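Side-chain contacts in tyrosine aminotransferase (Leishmania infantum, PDB 4IX8), which probably transfers the amino group of L-tyrosine to 2-oxoglutarate, using pyridoxal 5'-phosphate as its cofactor: residues T263-F268 and R274-G279; Q116-Y121 and W293-D298; S233-F238 and I244-D249. One frame throughout, in Å; residues are numbered along the deposited sequence.

Interaction 1. Residues T263-F268 and R274-G279; sequences TSVADF and RLILGG
Val265 meets both Arg274 and Ile276, the two residues of strand 274-279 that carry this contact. Its carbonyl oxygen O accepts a hydrogen bond from Arg274 NH1 at 2.7 Å. The N-H...O angle is 157°. The oxygen lies close to the guanidinium plane, at the edge of the group, while the donor is tilted 21° from the carbonyl plane. The arginine stem also packs, with Arg274 CD 3.9 Å from Val265 CB. Bends at chi2 and chi3 fold this stem along the valine and bring NH1 back to its carbonyl. Next to the bond is an apolar patch. Val265 CG2 touches Ile276 CG1 at 3.5 Å, the two side chains running antiparallel alongside each other. The methyl tip, Ile276 CD1, reaches Ala266 CB at 3.7 Å.

Further out, one water joins the segments. It donates to Phe268 O at 2.8 Å and accepts from Arg274 NH2 at 3.2 Å. Arg274 NE is hydrogen-bonded to Val272 O. The loop itself is a type I beta turn from Ser264 to Asp267. Glu250 holds it at Ser264 OG and Val265 N, and Asp267 forms salt bridges to Arg131 and Arg229. The guanidinium is thus gripped through all three nitrogens, which fixes its rotation. The carbonyl dipoles of Val265 and Val272 probably help to stabilise its positive charge in this buried place.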
loop_
_atom_site.group_PDB
_atom_site.type_symbol
_atom_site.label_atom_id
_atom_site.label_comp_id
_atom_site.label_asym_id
_atom_site.label_seq_id
_atom_site.Cartn_x
_atom_site.Cartn_y
_atom_site.Cartn_z
ATOM N N THR A 263 -23.971 -12.663 -8.024
ATOM C CA THR A 263 -24.002 -13.653 -6.944
ATOM C C THR A 263 -22.701 -13.603 -6.156
ATOM O O THR A 263 -21.665 -14.105 -6.611
ATOM C CB THR A 263 -24.198 -15.106 -7.493
ATOM O OG1 THR A 263 -25.386 -15.191 -8.301
ATOM C CG2 THR A 263 -24.344 -16.084 -6.365
ATOM N N SER A 264 -22.763 -13.060 -4.939
ATOM C CA SER A 264 -21.594 -13.003 -4.058
ATOM C C SER A 264 -21.407 -14.338 -3.342
ATOM O O SER A 264 -22.377 -15.015 -3.053
ATOM C CB SER A 264 -21.763 -11.870 -3.032
ATOM O OG SER A 264 -20.697 -11.847 -2.068
ATOM N N VAL A 265 -20.168 -14.734 -3.065
ATOM C CA VAL A 265 -19.944 -15.991 -2.347
ATOM C C VAL A 265 -20.520 -15.872 -0.952
ATOM O O VAL A 265 -20.680 -16.866 -0.239
ATOM C CB VAL A 265 -18.436 -16.402 -2.299
ATOM C CG1 VAL A 265 -17.927 -16.641 -3.690
ATOM C CG2 VAL A 265 -17.594 -15.368 -1.590
ATOM N N ALA A 266 -20.849 -14.651 -0.558
ATOM C CA ALA A 266 -21.527 -14.401 0.707
ATOM C C ALA A 266 -22.959 -14.943 0.760
ATOM O O ALA A 266 -23.475 -15.217 1.862
ATOM C CB ALA A 266 -21.561 -12.925 0.980
ATOM N N ASP A 267 -23.613 -15.050 -0.401
ATOM C CA ASP A 267 -25.063 -15.336 -0.455
ATOM C C ASP A 267 -25.380 -16.822 -0.455
ATOM O O ASP A 267 -26.190 -17.292 -1.249
ATOM C CB ASP A 267 -25.664 -14.699 -1.717
ATOM C CG ASP A 267 -27.171 -14.664 -1.703
ATOM O OD1 ASP A 267 -27.751 -14.622 -0.601
ATOM O OD2 ASP A 267 -27.768 -14.699 -2.807
ATOM N N PHE A 268 -24.778 -17.554 0.476
ATOM C CA PHE A 268 -24.935 -19.002 0.541
ATOM C C PHE A 268 -24.933 -19.473 1.962
ATOM O O PHE A 268 -24.349 -18.852 2.843
ATOM C CB PHE A 268 -23.811 -19.712 -0.209
ATOM C CG PHE A 268 -23.905 -19.588 -1.702
ATOM C CD1 PHE A 268 -24.604 -20.540 -2.447
ATOM C CD2 PHE A 268 -23.305 -18.526 -2.367
ATOM C CE1 PHE A 268 -24.704 -20.434 -3.829
ATOM C CE2 PHE A 268 -23.389 -18.414 -3.751
ATOM C CZ PHE A 268 -24.098 -19.368 -4.482
ATOM N N ARG A 274 -14.830 -18.231 3.444
ATOM C CA ARG A 274 -14.706 -17.398 2.250
ATOM C C ARG A 274 -14.126 -16.052 2.600
ATOM O O ARG A 274 -14.595 -15.413 3.530
ATOM C CB ARG A 274 -16.065 -17.180 1.614
ATOM C CG ARG A 274 -16.622 -18.374 0.924
ATOM C CD ARG A 274 -18.123 -18.439 1.068
ATOM N NE ARG A 274 -18.533 -18.816 2.426
ATOM C CZ ARG A 274 -19.683 -18.448 2.997
ATOM N NH1 ARG A 274 -20.548 -17.665 2.361
ATOM N NH2 ARG A 274 -19.971 -18.846 4.214
ATOM N N LEU A 275 -13.161 -15.584 1.818
ATOM C CA LEU A 275 -12.633 -14.224 2.003
ATOM C C LEU A 275 -12.967 -13.382 0.754
ATOM O O LEU A 275 -12.500 -13.636 -0.352
ATOM C CB LEU A 275 -11.126 -14.253 2.258
ATOM C CG LEU A 275 -10.453 -12.932 2.607
ATOM C CD1 LEU A 275 -10.788 -12.521 4.019
ATOM C CD2 LEU A 275 -8.922 -12.968 2.356
ATOM N N ILE A 276 -13.804 -12.390 0.948
ATOM C CA ILE A 276 -14.280 -11.545 -0.130
ATOM C C ILE A 276 -13.446 -10.290 -0.179
ATOM O O ILE A 276 -13.284 -9.634 0.835
ATOM C CB ILE A 276 -15.719 -11.188 0.086
ATOM C CG1 ILE A 276 -16.541 -12.466 0.129
ATOM C CG2 ILE A 276 -16.211 -10.273 -1.001
ATOM C CD1 ILE A 276 -17.946 -12.256 0.450
ATOM N N LEU A 277 -12.920 -9.966 -1.359
ATOM C CA LEU A 277 -12.148 -8.734 -1.585
ATOM C C LEU A 277 -13.034 -7.815 -2.403
ATOM O O LEU A 277 -13.667 -8.257 -3.348
ATOM C CB LEU A 277 -10.833 -9.021 -2.312
ATOM C CG LEU A 277 -10.085 -10.258 -1.779
ATOM C CD1 LEU A 277 -8.756 -10.432 -2.466
ATOM C CD2 LEU A 277 -9.876 -10.145 -0.266
ATOM N N GLY A 278 -13.105 -6.540 -2.022
ATOM C CA GLY A 278 -13.963 -5.587 -2.693
ATOM C C GLY A 278 -13.557 -4.199 -2.294
ATOM O O GLY A 278 -12.551 -4.042 -1.600
ATOM N N GLY A 279 -14.305 -3.198 -2.757
ATOM C CA GLY A 279 -14.000 -1.817 -2.469
ATOM C C GLY A 279 -14.758 -0.879 -3.398
ATOM O O GLY A 279 -15.679 -1.298 -4.121
HETATM O O HOH W 1 -22.846 -17.491 4.816
#

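Interaction 2. Residues Q116-Y121 and W293-D298; sequences QVVSTY and WSILID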
loop_
_atom_site.group_PDB
_atom_site.type_symbol
_atom_site.label_atom_id
_atom_site.label_comp_id
_atom_site.label_asym_id
_atom_site.label_seq_id
_atom_site.Cartn_x
_atom_site.Cartn_y
_atom_site.Cartn_z
ATOM N N GLN A 116 -17.829 -1.190 10.250
ATOM C CA GLN A 116 -19.245 -1.441 10.502
ATOM C C GLN A 116 -20.074 -1.166 9.267
ATOM O O GLN A 116 -20.997 -1.927 8.936
ATOM C CB GLN A 116 -19.733 -0.585 11.662
ATOM C CG GLN A 116 -19.378 -1.223 12.989
ATOM C CD GLN A 116 -19.191 -0.227 14.111
ATOM O OE1 GLN A 116 -19.809 0.822 14.133
ATOM N NE2 GLN A 116 -18.274 -0.537 15.028
ATOM N N VAL A 117 -19.721 -0.087 8.575
ATOM C CA VAL A 117 -20.457 0.354 7.388
ATOM C C VAL A 117 -20.294 -0.637 6.229
ATOM O O VAL A 117 -21.258 -0.963 5.552
ATOM C CB VAL A 117 -19.983 1.785 6.982
ATOM C CG1 VAL A 117 -20.297 2.099 5.571
ATOM C CG2 VAL A 117 -20.602 2.840 7.907
ATOM N N VAL A 118 -19.074 -1.110 6.007
ATOM C CA VAL A 118 -18.814 -2.060 4.936
ATOM C C VAL A 118 -19.596 -3.332 5.162
ATOM O O VAL A 118 -20.149 -3.929 4.244
ATOM C CB VAL A 118 -17.341 -2.387 4.877
ATOM C CG1 VAL A 118 -17.101 -3.652 4.098
ATOM C CG2 VAL A 118 -16.573 -1.229 4.295
ATOM N N SER A 119 -19.630 -3.751 6.418
ATOM C CA SER A 119 -20.362 -4.936 6.816
ATOM C C SER A 119 -21.841 -4.767 6.475
ATOM O O SER A 119 -22.477 -5.682 5.950
ATOM C CB SER A 119 -20.210 -5.183 8.312
ATOM O OG SER A 119 -20.999 -6.291 8.692
ATOM N N THR A 120 -22.377 -3.588 6.773
ATOM C CA THR A 120 -23.783 -3.286 6.500
ATOM C C THR A 120 -24.044 -3.259 5.004
ATOM O O THR A 120 -25.070 -3.753 4.532
ATOM C CB THR A 120 -24.189 -1.940 7.075
ATOM O OG1 THR A 120 -23.989 -1.954 8.495
ATOM C CG2 THR A 120 -25.644 -1.623 6.741
ATOM N N TYR A 121 -23.103 -2.676 4.265
ATOM C CA TYR A 121 -23.208 -2.579 2.801
ATOM C C TYR A 121 -23.250 -3.935 2.118
ATOM O O TYR A 121 -24.090 -4.159 1.264
ATOM C CB TYR A 121 -22.038 -1.751 2.256
ATOM C CG TYR A 121 -21.790 -1.826 0.760
ATOM C CD1 TYR A 121 -22.496 -1.034 -0.148
ATOM C CD2 TYR A 121 -20.773 -2.610 0.265
ATOM C CE1 TYR A 121 -22.221 -1.101 -1.546
ATOM C CE2 TYR A 121 -20.491 -2.671 -1.079
ATOM C CZ TYR A 121 -21.209 -1.943 -1.981
ATOM O OH TYR A 121 -20.870 -2.066 -3.306
ATOM N N TRP A 293 -11.104 -3.442 0.884
ATOM C CA TRP A 293 -11.324 -4.220 2.072
ATOM C C TRP A 293 -11.374 -5.701 1.814
ATOM O O TRP A 293 -11.507 -6.120 0.674
ATOM C CB TRP A 293 -12.633 -3.806 2.712
ATOM C CG TRP A 293 -13.889 -3.884 1.801
ATOM C CD1 TRP A 293 -14.558 -5.010 1.406
ATOM C CD2 TRP A 293 -14.633 -2.774 1.254
ATOM N NE1 TRP A 293 -15.642 -4.670 0.614
ATOM C CE2 TRP A 293 -15.719 -3.310 0.524
ATOM C CE3 TRP A 293 -14.482 -1.396 1.306
ATOM C CZ2 TRP A 293 -16.627 -2.511 -0.173
ATOM C CZ3 TRP A 293 -15.415 -0.592 0.611
ATOM C CH2 TRP A 293 -16.460 -1.156 -0.107
ATOM N N SER A 294 -11.310 -6.482 2.893
ATOM C CA SER A 294 -11.526 -7.910 2.846
ATOM C C SER A 294 -12.551 -8.240 3.935
ATOM O O SER A 294 -12.545 -7.638 5.009
ATOM C CB SER A 294 -10.206 -8.703 3.047
ATOM O OG SER A 294 -9.763 -8.606 4.397
ATOM N N ILE A 295 -13.423 -9.198 3.637
ATOM C CA ILE A 295 -14.457 -9.668 4.564
ATOM C C ILE A 295 -14.387 -11.177 4.696
ATOM O O ILE A 295 -14.644 -11.888 3.723
ATOM C CB ILE A 295 -15.863 -9.340 4.078
ATOM C CG1 ILE A 295 -15.984 -7.855 3.732
ATOM C CG2 ILE A 295 -16.915 -9.746 5.116
ATOM C CD1 ILE A 295 -17.281 -7.488 3.068
ATOM N N LEU A 296 -14.114 -11.665 5.910
ATOM C CA LEU A 296 -14.060 -13.102 6.157
ATOM C C LEU A 296 -15.415 -13.591 6.644
ATOM O O LEU A 296 -15.974 -13.017 7.557
ATOM C CB LEU A 296 -12.986 -13.438 7.200
ATOM C CG LEU A 296 -12.868 -14.945 7.537
ATOM C CD1 LEU A 296 -12.333 -15.711 6.388
ATOM C CD2 LEU A 296 -11.992 -15.141 8.726
ATOM N N ILE A 297 -15.943 -14.628 6.008
ATOM C CA ILE A 297 -17.186 -15.271 6.421
ATOM C C ILE A 297 -16.869 -16.726 6.724
ATOM O O ILE A 297 -16.507 -17.512 5.838
ATOM C CB ILE A 297 -18.268 -15.172 5.351
ATOM C CG1 ILE A 297 -18.463 -13.704 4.925
ATOM C CG2 ILE A 297 -19.597 -15.726 5.870
ATOM C CD1 ILE A 297 -19.349 -13.516 3.695
ATOM N N ASP A 298 -16.991 -17.063 7.998
ATOM C CA ASP A 298 -16.472 -18.302 8.560
ATOM C C ASP A 298 -17.376 -18.692 9.725
ATOM O O ASP A 298 -17.080 -18.400 10.876
ATOM C CB ASP A 298 -15.023 -18.045 8.981
ATOM C CG ASP A 298 -14.383 -19.224 9.704
ATOM O OD1 ASP A 298 -14.821 -20.389 9.455
ATOM O OD2 ASP A 298 -13.429 -18.964 10.490
#
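Val118 lies over one face of the Trp293 indole with both of its methyl groups. Val118 CG1 sits above the five-membered ring of Trp293, 3.7 Å from the centroid and only 3° off the ring normal, a CH-pi contact. Val118 CG2 lies over the rim of the six-membered ring, 3.7 Å from Trp293 CE3. With CG1 anti to the backbone N (chi1 162°), the two valine methyls are set side by side on this face. Trp293 CG stands between its own backbone N and carbonyl carbon. This sends the indole out from the strand toward the helix.

The pair joins helix 112-122 to strand 292-297 in the large mixed sheet of the aminotransferase fold. The axes of segments 116-121 and 293-297 approach to 10.2 Å and cross at -65°. The strand lies between strands 140-143 and 274-279, and Val140 of the former also touches Val118 and Ile295.

Away from the indole face the fit is looser. Ile295 CD1 meets Val118 CG1 at 4.0 Å with its tip. Tyr121, one helical turn on, brings CE2 to 4.0 Å from Trp293 CZ2. The two side chains cross at about a right angle, and their meeting is oblique. Tyr121 OH is hydrogen-bonded to Glu254. Beyond this buried side the helix turns toward solvent, where Thr120 is exposed and Gln116 partly so.

Interaction 3. Residues S233-F238 and I244-D249; sequences SDIIDF and IPLISD
The Phe238 ring meets Ile244 obliquely, and its CE1 is 4.5 Å from Ile244 CD1. Two other rings lie against it: Phe214, with planes at about 50°, and His242, at about 40°. Ala203 and Ala204 of helix 200-204 touch it as well. Phe238 CG is anti to the backbone N, chi1 178°, and this carries the end of the ring nearer to Ile244.

The contact belongs to a beta-alpha-beta unit. Strand 211-217 leads into helix 229-242, which packs back on the parallel neighbour, strand 246-249. Ile244 and Pro245 precede that strand, and both also pack on the second subunit, against its Arg38 and Ile40.

The main anchor is Leu246, which points from the strand to the helix. It crosses Ile235 and Ile236 at about a right angle each. Leu246 CD1 touches the branch methyl Ile235 CG2 at 3.8 Å. Ile236 also touches Phe268 and Thr270 of the loop that leads to strand 274-279. At the far end of the strand, Asp249 OD2 is hydrogen-bonded to Tyr174 OH. It also lies near N1, the pyridine nitrogen of LLP at position 282, the lysine carrying pyridoxal phosphate. This is consistent with related aminotransferases, where an aspartate faces that nitrogen. The second leucine methyl, Leu246 CD2, lies between the two isoleucines, 3.8 Å from Ile236 CG1 and 4.0 Å from Ile235 CG2.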
loop_
_atom_site.group_PDB
_atom_site.type_symbol
_atom_site.label_atom_id
_atom_site.label_comp_id
_atom_site.label_asym_id
_atom_site.label_seq_id
_atom_site.Cartn_x
_atom_site.Cartn_y
_atom_site.Cartn_z
ATOM N N SER A 233 -22.169 -21.830 -6.764
ATOM C CA SER A 233 -22.533 -22.920 -5.870
ATOM C C SER A 233 -21.581 -24.088 -6.048
ATOM O O SER A 233 -21.065 -24.651 -5.064
ATOM C CB SER A 233 -23.955 -23.360 -6.172
ATOM O OG SER A 233 -24.425 -24.273 -5.222
ATOM N N ASP A 234 -21.263 -24.382 -7.301
ATOM C CA ASP A 234 -20.374 -25.492 -7.612
ATOM C C ASP A 234 -18.943 -25.209 -7.139
ATOM O O ASP A 234 -18.261 -26.106 -6.647
ATOM C CB ASP A 234 -20.356 -25.776 -9.115
ATOM C CG ASP A 234 -21.595 -26.481 -9.593
ATOM O OD1 ASP A 234 -22.365 -27.015 -8.753
ATOM O OD2 ASP A 234 -21.781 -26.503 -10.826
ATOM N N ILE A 235 -18.495 -23.967 -7.300
ATOM C CA ILE A 235 -17.179 -23.571 -6.821
ATOM C C ILE A 235 -17.068 -23.793 -5.307
ATOM O O ILE A 235 -16.110 -24.390 -4.825
ATOM C CB ILE A 235 -16.916 -22.128 -7.155
ATOM C CG1 ILE A 235 -16.702 -21.986 -8.662
ATOM C CG2 ILE A 235 -15.710 -21.619 -6.426
ATOM C CD1 ILE A 235 -16.847 -20.542 -9.155
ATOM N N ILE A 236 -18.092 -23.379 -4.576
ATOM C CA ILE A 236 -18.134 -23.581 -3.143
ATOM C C ILE A 236 -18.117 -25.065 -2.829
ATOM O O ILE A 236 -17.329 -25.486 -1.999
ATOM C CB ILE A 236 -19.370 -22.908 -2.550
ATOM C CG1 ILE A 236 -19.157 -21.406 -2.628
ATOM C CG2 ILE A 236 -19.605 -23.306 -1.081
ATOM C CD1 ILE A 236 -20.369 -20.581 -2.220
ATOM N N ASP A 237 -18.884 -25.875 -3.552
ATOM C CA ASP A 237 -18.867 -27.310 -3.293
ATOM C C ASP A 237 -17.476 -27.865 -3.518
ATOM O O ASP A 237 -17.011 -28.706 -2.763
ATOM C CB ASP A 237 -19.855 -28.077 -4.181
ATOM C CG ASP A 237 -21.282 -27.812 -3.805
ATOM O OD1 ASP A 237 -21.493 -27.318 -2.678
ATOM O OD2 ASP A 237 -22.196 -28.137 -4.594
ATOM N N PHE A 238 -16.806 -27.378 -4.547
ATOM C CA PHE A 238 -15.442 -27.795 -4.813
ATOM C C PHE A 238 -14.507 -27.530 -3.627
ATOM O O PHE A 238 -13.685 -28.358 -3.270
ATOM C CB PHE A 238 -14.942 -27.088 -6.058
ATOM C CG PHE A 238 -13.536 -27.412 -6.410
ATOM C CD1 PHE A 238 -12.498 -26.694 -5.862
ATOM C CD2 PHE A 238 -13.251 -28.430 -7.302
ATOM C CE1 PHE A 238 -11.196 -26.975 -6.202
ATOM C CE2 PHE A 238 -11.952 -28.718 -7.645
ATOM C CZ PHE A 238 -10.922 -27.988 -7.087
ATOM N N ILE A 244 -10.341 -26.426 1.239
ATOM C CA ILE A 244 -9.536 -25.231 1.128
ATOM C C ILE A 244 -10.462 -24.038 1.131
ATOM O O ILE A 244 -11.579 -24.134 0.613
ATOM C CB ILE A 244 -8.706 -25.244 -0.150
ATOM C CG1 ILE A 244 -9.602 -25.561 -1.357
ATOM C CG2 ILE A 244 -7.586 -26.288 -0.041
ATOM C CD1 ILE A 244 -8.864 -25.516 -2.694
ATOM N N PRO A 245 -10.006 -22.903 1.683
ATOM C CA PRO A 245 -10.781 -21.662 1.715
ATOM C C PRO A 245 -10.931 -21.044 0.333
ATOM O O PRO A 245 -10.105 -21.294 -0.538
ATOM C CB PRO A 245 -9.952 -20.751 2.609
ATOM C CG PRO A 245 -8.560 -21.257 2.429
ATOM C CD PRO A 245 -8.708 -22.748 2.343
ATOM N N LEU A 246 -11.992 -20.271 0.154
ATOM C CA LEU A 246 -12.290 -19.623 -1.095
ATOM C C LEU A 246 -12.068 -18.136 -0.998
ATOM O O LEU A 246 -12.680 -17.469 -0.148
ATOM C CB LEU A 246 -13.740 -19.917 -1.478
ATOM C CG LEU A 246 -14.314 -19.261 -2.736
ATOM C CD1 LEU A 246 -13.526 -19.646 -3.971
ATOM C CD2 LEU A 246 -15.806 -19.662 -2.944
ATOM N N ILE A 247 -11.204 -17.606 -1.869
ATOM C CA ILE A 247 -10.956 -16.168 -1.953
ATOM C C ILE A 247 -11.635 -15.639 -3.221
ATOM O O ILE A 247 -11.362 -16.122 -4.302
ATOM C CB ILE A 247 -9.453 -15.842 -2.011
ATOM C CG1 ILE A 247 -8.735 -16.446 -0.805
ATOM C CG2 ILE A 247 -9.231 -14.352 -2.125
ATOM C CD1 ILE A 247 -7.244 -16.338 -0.863
ATOM N N SER A 248 -12.509 -14.653 -3.076
ATOM C CA SER A 248 -13.317 -14.168 -4.175
ATOM C C SER A 248 -13.143 -12.694 -4.335
ATOM O O SER A 248 -13.530 -11.924 -3.453
ATOM C CB SER A 248 -14.777 -14.480 -3.925
ATOM O OG SER A 248 -15.581 -14.087 -5.002
ATOM N N ASP A 249 -12.570 -12.298 -5.468
ATOM C CA ASP A 249 -12.380 -10.888 -5.798
ATOM C C ASP A 249 -13.657 -10.335 -6.433
ATOM O O ASP A 249 -13.921 -10.564 -7.598
ATOM C CB ASP A 249 -11.197 -10.725 -6.727
ATOM C CG ASP A 249 -10.775 -9.279 -6.892
ATOM O OD1 ASP A 249 -11.659 -8.386 -6.798
ATOM O OD2 ASP A 249 -9.568 -9.052 -7.159
#

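Overall arrangement
All three interactions reach the eight-stranded mixed sheet. Their strands are neighbours, in the order 292-297, 274-279 and 246-249. Strand 274-279 of interaction 1 is in the middle. The centre of interaction 1 is about 9 Å from that of interaction 2 and about 10 Å from that of interaction 3, and it touches both. Interactions 2 and 3 have centres about 18 Å apart and do not touch. Along the chain, interaction 3 closes before interaction 1 opens, and both are nested in the loop closed by interaction 2. Together they attach helix 112-122, helix 229-242 and loop 263-268 to three adjacent strands, the last of which ends at Asp249 beside the cofactor. Ala266 meets Ile297.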